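Local structure of protein Niban 2 (Homo sapiens, 7CTP) at residues Gln281-Ala284 with Arg285-Val289; Ile345-Ala348 with Leu349-Thr353; Phe447-Leu450 with Leu451-Leu455. The protein may suppress apoptosis and promote melanoma cell invasion, and is represented here by the larger, N-terminal part, comprising a PH domain and an extended helical region. All blocks are in the same frame, centred on the assembly; numbering follows the deposited sequence.

Interaction 1 (Gln281-Ala284 with Arg285-Val289)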
loop_
_atom_site.group_PDB
_atom_site.type_symbol
_atom_site.label_atom_id
_atom_site.label_comp_id
_atom_site.label_asym_id
_atom_site.label_seq_id
_atom_site.Cartn_x
_atom_site.Cartn_y
_atom_site.Cartn_z
ATOM N N GLN A 281 13.553 -14.639 9.383
ATOM C CA GLN A 281 12.756 -15.609 10.133
ATOM C C GLN A 281 11.305 -15.619 9.657
ATOM O O GLN A 281 10.699 -16.690 9.463
ATOM C CB GLN A 281 12.858 -15.291 11.628
ATOM C CG GLN A 281 12.382 -16.405 12.538
ATOM C CD GLN A 281 12.656 -16.102 13.992
ATOM O OE1 GLN A 281 13.539 -15.305 14.319
ATOM N NE2 GLN A 281 11.910 -16.748 14.876
ATOM N N ALA A 282 10.729 -14.433 9.457
ATOM C CA ALA A 282 9.348 -14.334 8.992
ATOM C C ALA A 282 9.199 -14.920 7.593
ATOM O O ALA A 282 8.195 -15.582 7.290
ATOM C CB ALA A 282 8.894 -12.871 9.020
ATOM N N LYS A 283 10.197 -14.699 6.732
ATOM C CA LYS A 283 10.142 -15.227 5.374
ATOM C C LYS A 283 10.059 -16.744 5.404
ATOM O O LYS A 283 9.200 -17.348 4.747
ATOM C CB LYS A 283 11.363 -14.764 4.575
ATOM C CG LYS A 283 11.380 -15.249 3.104
ATOM C CD LYS A 283 12.525 -14.624 2.330
ATOM C CE LYS A 283 12.596 -15.174 0.904
ATOM N NZ LYS A 283 13.666 -14.497 0.110
ATOM N N ALA A 284 10.926 -17.375 6.199
ATOM C CA ALA A 284 10.929 -18.834 6.285
ATOM C C ALA A 284 9.604 -19.358 6.834
ATOM O O ALA A 284 9.008 -20.286 6.271
ATOM C CB ALA A 284 12.102 -19.304 7.155
ATOM N N ARG A 285 9.116 -18.763 7.927
ATOM C CA ARG A 285 7.901 -19.264 8.563
ATOM C C ARG A 285 6.685 -19.055 7.667
ATOM O O ARG A 285 5.844 -19.955 7.520
ATOM C CB ARG A 285 7.689 -18.596 9.920
ATOM C CG ARG A 285 8.715 -18.969 10.999
ATOM C CD ARG A 285 8.550 -20.393 11.544
ATOM N NE ARG A 285 7.187 -20.695 11.981
ATOM C CZ ARG A 285 6.662 -20.388 13.168
ATOM N NH1 ARG A 285 7.372 -19.746 14.104
ATOM N NH2 ARG A 285 5.404 -20.735 13.423
ATOM N N PHE A 286 6.571 -17.876 7.052
ATOM C CA PHE A 286 5.395 -17.590 6.232
ATOM C C PHE A 286 5.372 -18.449 4.973
ATOM O O PHE A 286 4.331 -19.019 4.614
ATOM C CB PHE A 286 5.345 -16.111 5.858
ATOM C CG PHE A 286 4.158 -15.762 5.010
ATOM C CD1 PHE A 286 2.877 -15.838 5.541
ATOM C CD2 PHE A 286 4.316 -15.438 3.676
ATOM C CE1 PHE A 286 1.765 -15.558 4.757
ATOM C CE2 PHE A 286 3.214 -15.153 2.884
ATOM C CZ PHE A 286 1.938 -15.216 3.429
ATOM N N GLU A 287 6.509 -18.555 4.282
ATOM C CA GLU A 287 6.525 -19.317 3.036
ATOM C C GLU A 287 6.231 -20.790 3.292
ATOM O O GLU A 287 5.625 -21.463 2.441
ATOM C CB GLU A 287 7.856 -19.116 2.312
ATOM C CG GLU A 287 7.908 -17.767 1.563
ATOM C CD GLU A 287 9.272 -17.405 0.980
ATOM O OE1 GLU A 287 9.373 -16.291 0.415
ATOM O OE2 GLU A 287 10.227 -18.207 1.082
ATOM N N GLU A 288 6.607 -21.297 4.469
ATOM C CA GLU A 288 6.256 -22.664 4.843
ATOM C C GLU A 288 4.744 -22.837 4.914
ATOM O O GLU A 288 4.189 -23.794 4.357
ATOM C CB GLU A 288 6.905 -23.028 6.178
ATOM C CG GLU A 288 6.593 -24.442 6.656
ATOM C CD GLU A 288 7.202 -24.734 8.017
ATOM O OE1 GLU A 288 7.580 -23.772 8.723
ATOM O OE2 GLU A 288 7.306 -25.927 8.378
ATOM N N VAL A 289 4.058 -21.904 5.574
ATOM C CA VAL A 289 2.613 -22.029 5.746
ATOM C C VAL A 289 1.891 -21.781 4.426
ATOM O O VAL A 289 0.896 -22.456 4.109
ATOM C CB VAL A 289 2.128 -21.085 6.863
ATOM C CG1 VAL A 289 0.585 -21.016 6.894
ATOM C CG2 VAL A 289 2.641 -21.567 8.213
HETATM O O HOH W 1 10.381 -19.075 14.040
#

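Interaction 2 (Ile345-Ala348 with Leu349-Thr353)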
loop_
_atom_site.group_PDB
_atom_site.type_symbol
_atom_site.label_atom_id
_atom_site.label_comp_id
_atom_site.label_asym_id
_atom_site.label_seq_id
_atom_site.Cartn_x
_atom_site.Cartn_y
_atom_site.Cartn_z
ATOM N N ILE A 345 -16.211 13.317 6.664
ATOM C CA ILE A 345 -15.068 12.485 6.299
ATOM C C ILE A 345 -15.058 12.224 4.801
ATOM O O ILE A 345 -14.010 12.311 4.148
ATOM C CB ILE A 345 -15.082 11.171 7.102
ATOM C CG1 ILE A 345 -14.913 11.463 8.593
ATOM C CG2 ILE A 345 -13.968 10.242 6.616
ATOM C CD1 ILE A 345 -15.239 10.281 9.479
ATOM N N LEU A 346 -16.227 11.922 4.233
ATOM C CA LEU A 346 -16.336 11.720 2.792
ATOM C C LEU A 346 -15.911 12.969 2.028
ATOM O O LEU A 346 -15.177 12.879 1.036
ATOM C CB LEU A 346 -17.766 11.318 2.433
ATOM C CG LEU A 346 -18.074 11.018 0.967
ATOM C CD1 LEU A 346 -17.171 9.923 0.435
ATOM C CD2 LEU A 346 -19.532 10.634 0.815
ATOM N N GLU A 347 -16.354 14.148 2.486
ATOM C CA GLU A 347 -15.978 15.391 1.819
ATOM C C GLU A 347 -14.467 15.577 1.822
ATOM O O GLU A 347 -13.877 15.967 0.808
ATOM C CB GLU A 347 -16.664 16.599 2.465
ATOM C CG GLU A 347 -16.478 17.893 1.644
ATOM C CD GLU A 347 -16.529 19.170 2.478
ATOM O OE1 GLU A 347 -17.229 19.199 3.515
ATOM O OE2 GLU A 347 -15.861 20.152 2.083
ATOM N N ALA A 348 -13.820 15.288 2.952
ATOM C CA ALA A 348 -12.371 15.450 3.046
ATOM C C ALA A 348 -11.650 14.547 2.057
ATOM O O ALA A 348 -10.608 14.920 1.506
ATOM C CB ALA A 348 -11.899 15.158 4.469
ATOM N N LEU A 349 -12.186 13.351 1.822
ATOM C CA LEU A 349 -11.537 12.412 0.914
ATOM C C LEU A 349 -11.861 12.713 -0.541
ATOM O O LEU A 349 -11.023 12.512 -1.429
ATOM C CB LEU A 349 -11.980 10.993 1.245
ATOM C CG LEU A 349 -11.176 9.861 0.626
ATOM C CD1 LEU A 349 -9.768 9.825 1.207
ATOM C CD2 LEU A 349 -11.903 8.558 0.872
ATOM N N MET A 350 -13.076 13.186 -0.795
ATOM C CA MET A 350 -13.569 13.295 -2.160
ATOM C C MET A 350 -12.847 14.382 -2.938
ATOM O O MET A 350 -12.512 14.201 -4.116
ATOM C CB MET A 350 -15.057 13.582 -2.131
ATOM C CG MET A 350 -15.508 14.870 -1.521
ATOM S SD MET A 350 -16.978 15.601 -2.280
ATOM C CE MET A 350 -16.267 16.335 -3.753
ATOM N N VAL A 351 -12.616 15.519 -2.301
ATOM C CA VAL A 351 -12.149 16.714 -2.992
ATOM C C VAL A 351 -10.768 16.465 -3.592
ATOM O O VAL A 351 -10.622 16.576 -4.819
ATOM C CB VAL A 351 -12.182 17.935 -2.057
ATOM C CG1 VAL A 351 -11.560 19.147 -2.747
ATOM C CG2 VAL A 351 -13.616 18.231 -1.656
ATOM N N PRO A 352 -9.739 16.104 -2.810
ATOM C CA PRO A 352 -8.430 15.889 -3.444
ATOM C C PRO A 352 -8.421 14.700 -4.391
ATOM O O PRO A 352 -7.782 14.767 -5.447
ATOM C CB PRO A 352 -7.491 15.675 -2.250
ATOM C CG PRO A 352 -8.380 15.165 -1.171
ATOM C CD PRO A 352 -9.664 15.892 -1.351
ATOM N N THR A 353 -9.122 13.618 -4.039
ATOM C CA THR A 353 -9.156 12.436 -4.896
ATOM C C THR A 353 -9.723 12.768 -6.267
ATOM O O THR A 353 -9.185 12.343 -7.295
ATOM C CB THR A 353 -9.990 11.326 -4.251
ATOM O OG1 THR A 353 -9.461 11.002 -2.958
ATOM C CG2 THR A 353 -9.969 10.076 -5.135
#

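Interaction 3 (Phe447-Leu450 with Leu451-Leu455)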
loop_
_atom_site.group_PDB
_atom_site.type_symbol
_atom_site.label_atom_id
_atom_site.label_comp_id
_atom_site.label_asym_id
_atom_site.label_seq_id
_atom_site.Cartn_x
_atom_site.Cartn_y
_atom_site.Cartn_z
ATOM N N PHE A 447 -6.061 3.547 -25.416
ATOM C CA PHE A 447 -5.852 4.425 -26.564
ATOM C C PHE A 447 -4.999 3.746 -27.625
ATOM O O PHE A 447 -5.325 3.786 -28.817
ATOM C CB PHE A 447 -5.200 5.744 -26.141
ATOM C CG PHE A 447 -5.046 6.722 -27.280
ATOM C CD1 PHE A 447 -6.138 7.449 -27.736
ATOM C CD2 PHE A 447 -3.820 6.887 -27.916
ATOM C CE1 PHE A 447 -6.008 8.336 -28.798
ATOM C CE2 PHE A 447 -3.683 7.772 -28.974
ATOM C CZ PHE A 447 -4.773 8.498 -29.412
ATOM N N GLU A 448 -3.897 3.117 -27.206
ATOM C CA GLU A 448 -3.018 2.445 -28.158
ATOM C C GLU A 448 -3.754 1.320 -28.873
ATOM O O GLU A 448 -3.713 1.214 -30.107
ATOM C CB GLU A 448 -1.778 1.895 -27.451
ATOM C CG GLU A 448 -0.863 1.112 -28.394
ATOM C CD GLU A 448 0.449 0.700 -27.762
ATOM O OE1 GLU A 448 0.555 0.721 -26.516
ATOM O OE2 GLU A 448 1.376 0.342 -28.520
ATOM N N THR A 449 -4.447 0.476 -28.107
ATOM C CA THR A 449 -5.137 -0.670 -28.691
ATOM C C THR A 449 -6.222 -0.227 -29.663
ATOM O O THR A 449 -6.337 -0.765 -30.772
ATOM C CB THR A 449 -5.722 -1.543 -27.586
ATOM O OG1 THR A 449 -4.697 -1.841 -26.631
ATOM C CG2 THR A 449 -6.249 -2.849 -28.165
ATOM N N LEU A 450 -7.022 0.765 -29.269
ATOM C CA LEU A 450 -8.122 1.205 -30.122
ATOM C C LEU A 450 -7.613 1.971 -31.339
ATOM O O LEU A 450 -8.196 1.874 -32.424
ATOM C CB LEU A 450 -9.103 2.056 -29.314
ATOM C CG LEU A 450 -9.876 1.329 -28.220
ATOM C CD1 LEU A 450 -11.091 2.135 -27.804
ATOM C CD2 LEU A 450 -10.274 -0.072 -28.675
ATOM N N LEU A 451 -6.525 2.732 -31.185
ATOM C CA LEU A 451 -5.975 3.444 -32.334
ATOM C C LEU A 451 -5.435 2.468 -33.371
ATOM O O LEU A 451 -5.653 2.648 -34.573
ATOM C CB LEU A 451 -4.885 4.418 -31.895
ATOM C CG LEU A 451 -4.293 5.337 -32.972
ATOM C CD1 LEU A 451 -5.371 6.198 -33.620
ATOM C CD2 LEU A 451 -3.186 6.216 -32.396
ATOM N N HIS A 452 -4.738 1.422 -32.924
ATOM C CA HIS A 452 -4.237 0.423 -33.862
ATOM C C HIS A 452 -5.388 -0.228 -34.622
ATOM O O HIS A 452 -5.303 -0.426 -35.839
ATOM C CB HIS A 452 -3.403 -0.619 -33.112
ATOM C CG HIS A 452 -2.749 -1.639 -33.993
ATOM N ND1 HIS A 452 -3.215 -2.934 -34.110
ATOM C CD2 HIS A 452 -1.654 -1.561 -34.789
ATOM C CE1 HIS A 452 -2.438 -3.606 -34.942
ATOM N NE2 HIS A 452 -1.485 -2.796 -35.370
ATOM N N GLN A 453 -6.483 -0.538 -33.922
ATOM C CA GLN A 453 -7.684 -1.052 -34.578
ATOM C C GLN A 453 -8.187 -0.076 -35.631
ATOM O O GLN A 453 -8.449 -0.455 -36.780
ATOM C CB GLN A 453 -8.786 -1.297 -33.550
ATOM C CG GLN A 453 -8.521 -2.376 -32.526
ATOM C CD GLN A 453 -9.658 -2.497 -31.534
ATOM O OE1 GLN A 453 -10.651 -1.773 -31.631
ATOM N NE2 GLN A 453 -9.527 -3.413 -30.578
ATOM N N GLU A 454 -8.348 1.190 -35.242
ATOM C CA GLU A 454 -8.875 2.201 -36.152
ATOM C C GLU A 454 -7.990 2.359 -37.376
ATOM O O GLU A 454 -8.487 2.565 -38.491
ATOM C CB GLU A 454 -9.009 3.534 -35.417
ATOM C CG GLU A 454 -9.730 4.612 -36.194
ATOM C CD GLU A 454 -11.233 4.469 -36.126
ATOM O OE1 GLU A 454 -11.927 5.386 -36.612
ATOM O OE2 GLU A 454 -11.718 3.452 -35.582
ATOM N N LEU A 455 -6.675 2.246 -37.190
ATOM C CA LEU A 455 -5.735 2.464 -38.280
ATOM C C LEU A 455 -5.745 1.341 -39.303
ATOM O O LEU A 455 -5.205 1.518 -40.398
ATOM C CB LEU A 455 -4.330 2.625 -37.722
ATOM C CG LEU A 455 -4.110 3.927 -36.979
ATOM C CD1 LEU A 455 -2.642 4.091 -36.803
ATOM C CD2 LEU A 455 -4.704 5.076 -37.758
#

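Interaction 1 (Gln281-Ala284 with Arg285-Val289)
One water is held by two donors a helical turn apart: Q281 NE2 donates to it at 2.9 Å and R285 NH1 at 3.1 Å. It lies at the edge of the R285 guanidinium, in its plane, and accepts from both groups. With CG anti to the carbonyl carbon (chi1 -68°), R285 CG rests 3.4 Å from Q281 O; bends at chi2 and chi3 then carry the guanidinium to the water. Both polar ends also have partners on helix 10-48: Q281 NE2 donates to A17 O, and R285 NH2 to T25 OG1.

The shortest backbone bond here, from F286 N to A282 O, measures 2.8 Å. It belongs to the regular i to i+4 series of helix 260-337, in which K283 O accepts from E287 N. F286 has CG anti to its N (chi1 180°), which directs the ring away from this turn to meet Y31 and F208 edge-to-face.

Elsewhere on the turn, K283, which also touches V233 of helix 232-252, and the exposed E287 pass each other at a slant. The extended lysine chain lays its methylenes beside the carboxylate, with K283 CG 3.5 Å and K283 CE 3.4 Å from E287 OE1. The charged tips are not in contact, since K283 NZ stays 4.7 Å from E287 OE1. An alanine here removes the methylenes and the ammonium, and the E287 carboxylate would probably be left without its nearby positive charge and freer to turn.

The turn therefore has two chemically distinct sides. Toward helix 10-48, directional bonds and a shared water fix the amide and the guanidinium; at K283 and E287, methylene-to-carboxylate contact is accompanied by an attraction that is probably only moderate at this separation.

Interaction 2 (Ile345-Ala348 with Leu349-Thr353)
M350 and V351 both lean back on the carbonyl of E347, by different routes. In M350 the CG sits between the backbone N and the carbonyl carbon (chi1 64°), and this puts M350 CG 3.0 Å from E347 O and 3.3 Å from L346 O, closely packed against two carbonyl oxygens. Bends at chi2 and chi3 then carry the sulfur and methyl away from the turn. V351 presents one branch: CG2, anti to its carbonyl carbon, lies 3.4 Å from E347 O, and the bond from V351 N to that oxygen is weak.

Helix 342-378 is kinked here at a proline. P352 has no N-H to give to A348 O, and its ring carbon CD takes that place, 3.2 Å from A348 O, so the series of i to i+4 bonds is broken there. On the next residue, T353 OG1 donates to L349 O at 2.7 Å, and beside it the backbone bond from T353 N to the same oxygen is weak.

L346 and L349 both meet F491 of helix 464-511; L346 also meets V552 of helix 532-555. Before the kink, the bond from M350 N to L346 O is short, at 2.8 Å.

Interaction 3 (Phe447-Leu450 with Leu451-Leu455)
F447 and L451, one helical turn apart, lie side by side and point the same way, in apolar contact. Methyl CD2 of L451 approaches the ring obliquely, 3.8 Å from F447 CE2. In both residues CG is anti to the backbone N (chi1 of F447 -176°), which aligns the two chains. F447 continues into an apolar cluster with F364 and M371 of helix 342-378 and V471 of helix 464-511, while L451 touches M388 of helix 384-391.

Mixed contacts gather around Q453. Its extended chain runs alongside L450, and Q453 OE1 lies 3.4 Å from L450 CD2, a methyl against an amide oxygen. T449 passes Q453 at a slant, its CG2 4.1 Å from Q453 NE2, and Q453 CG rests 3.2 Å from T449 O.

Backbone hydrogen bonds set this spacing. L451 N reaches F447 O at 2.9 Å and E454 N reaches L450 O at 2.9 Å, both in the i to i+4 pattern of helix 422-455.

Ionic and side-chain polar bonds lead elsewhere: E454 OE1 forms a salt bridge with R470 of helix 464-511, and T449 OG1 hydrogen-bonds to Y445 O. No side-chain hydrogen bond joins the two segments, and the F447-L451 contact is probably held mainly by dispersion, while the T449 hydroxyl and the E454 carboxylate are engaged by partners beyond it.

The three contacts are separate turns on three different helices, and they follow one another along the chain. Interactions 1 and 2 lie on helices consecutive in sequence, 260-337 and 342-378, yet on opposite sides of the chain's centre, with their own centres 39 Å apart. Interactions 2 and 3 are closer, with centres 35 Å and nearest atoms about 20 Å apart, and share neighbours: both turns pack against helix 464-511, and F447 of interaction 3 also reaches helix 342-378, which carries interaction 2. Interaction 1 instead faces helices 10-48 and 232-252, and its centre is 46 Å from that of interaction 3.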